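Protein P47 (Clostridium botulinum, PDB 6EKT) may belong to a progenitor toxin complex that protects botulinum neurotoxin type A2 during its passage through the host gut, and resembles tubular lipid-binding proteins. Local coordinates at residues S254-S257 against S258-S262. Numbering follows the deposited sequence.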
loop_
_atom_site.group_PDB
_atom_site.type_symbol
_atom_site.label_atom_id
_atom_site.label_comp_id
_atom_site.label_asym_id
_atom_site.label_seq_id
_atom_site.Cartn_x
_atom_site.Cartn_y
_atom_site.Cartn_z
ATOM N N SER A 254 7.767 10.313 14.000
ATOM C CA SER A 254 8.398 11.640 13.851
ATOM C C SER A 254 7.430 12.835 13.907
ATOM O O SER A 254 7.852 13.997 13.696
ATOM C CB SER A 254 9.212 11.699 12.558
ATOM O OG SER A 254 8.325 11.733 11.460
ATOM N N ARG A 255 6.156 12.567 14.213
ATOM C CA ARG A 255 5.150 13.628 14.309
ATOM C C ARG A 255 4.389 13.666 15.634
ATOM O O ARG A 255 3.839 14.700 15.965
ATOM C CB ARG A 255 4.145 13.546 13.161
ATOM C CG ARG A 255 4.750 13.740 11.765
ATOM C CD ARG A 255 5.251 15.170 11.549
ATOM N NE ARG A 255 4.217 16.165 11.845
ATOM C CZ ARG A 255 4.437 17.467 11.991
ATOM N NH1 ARG A 255 5.660 17.965 11.873
ATOM N NH2 ARG A 255 3.427 18.283 12.264
ATOM N N LEU A 256 4.342 12.551 16.371
ATOM C CA LEU A 256 3.531 12.486 17.620
ATOM C C LEU A 256 3.970 13.523 18.668
ATOM O O LEU A 256 3.155 13.934 19.491
ATOM C CB LEU A 256 3.544 11.084 18.238
ATOM C CG LEU A 256 4.827 10.550 18.901
ATOM C CD1 LEU A 256 4.923 10.866 20.408
ATOM C CD2 LEU A 256 4.936 9.040 18.686
ATOM N N SER A 257 5.244 13.927 18.620
ATOM C CA SER A 257 5.810 14.867 19.613
ATOM C C SER A 257 5.897 16.319 19.116
ATOM O O SER A 257 6.497 17.175 19.788
ATOM C CB SER A 257 7.180 14.381 20.080
ATOM O OG SER A 257 8.147 14.494 19.046
ATOM N N SER A 258 5.283 16.604 17.964
ATOM C CA SER A 258 5.279 17.964 17.378
ATOM C C SER A 258 4.722 19.086 18.280
ATOM O O SER A 258 5.102 20.238 18.086
ATOM C CB SER A 258 4.568 17.991 16.020
ATOM O OG SER A 258 3.253 17.501 16.157
ATOM N N ASN A 259 3.828 18.755 19.228
ATOM C CA ASN A 259 3.281 19.751 20.170
ATOM C C ASN A 259 3.805 19.578 21.610
ATOM O O ASN A 259 3.251 20.157 22.550
ATOM C CB ASN A 259 1.742 19.753 20.152
ATOM C CG ASN A 259 1.165 20.042 18.770
ATOM O OD1 ASN A 259 0.376 19.265 18.240
ATOM N ND2 ASN A 259 1.572 21.136 18.178
ATOM N N MET A 260 4.903 18.845 21.759
ATOM C CA MET A 260 5.440 18.522 23.085
ATOM C C MET A 260 6.637 19.359 23.520
ATOM O O MET A 260 7.200 19.096 24.579
ATOM C CB MET A 260 5.796 17.041 23.159
ATOM C CG MET A 260 4.590 16.141 22.969
ATOM S SD MET A 260 5.039 14.428 23.269
ATOM C CE MET A 260 3.406 13.718 23.291
ATOM N N GLY A 261 7.028 20.332 22.695
ATOM C CA GLY A 261 8.136 21.246 23.005
ATOM C C GLY A 261 9.506 20.726 22.605
ATOM O O GLY A 261 9.647 19.566 22.169
ATOM N N SER A 262 10.518 21.579 22.778
ATOM C CA SER A 262 11.863 21.357 22.212
ATOM C C SER A 262 12.641 20.180 22.822
ATOM O O SER A 262 13.543 19.640 22.178
ATOM C CB SER A 262 12.707 22.643 22.265
ATOM O OG SER A 262 12.889 23.106 23.579
HETATM O O HOH W 1 2.300 16.389 20.036
#
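R255 and S258 make a local contact across the first of two overlapping type I beta turns, R255 to S258 and S257 to M260, in the loop between helix 244-252 and strand 269-273. The carbonyl oxygen of R255 accepts two hydrogen bonds, both from S258. The N of S258 is hydrogen-bonded to R255 O at 3.1 Å, the bond that closes this turn. The OG of S258 approaches R255 O at 2.9 Å, nearly along the C=O axis. The S258 chi1 of 57° folds OG back over the main chain, toward that oxygen. The R255 side chain bends at chi2 and chi3. S258 CB sits over one face of the R255 guanidinium, toward its rim, 3.9 Å from NH2. R255 NE is hydrogen-bonded to the carbonyl oxygen of E398. The second turn closes with a hydrogen bond from M260 N to S257 O (3.0 Å). A water bridges L256 O and N259 N. M260 is extended beyond CG and runs alongside S257, with SD 3.8 Å from S257 CB. Its CE lies 3.8 Å from L256 O and touches L256 CD1 more loosely. L256, S257 and M260 pack on F269 of strand 269-273. L256 and M260 also touch F306 of strand 297-311, while R255, L256 and S258 meet F397 of strand 397-398.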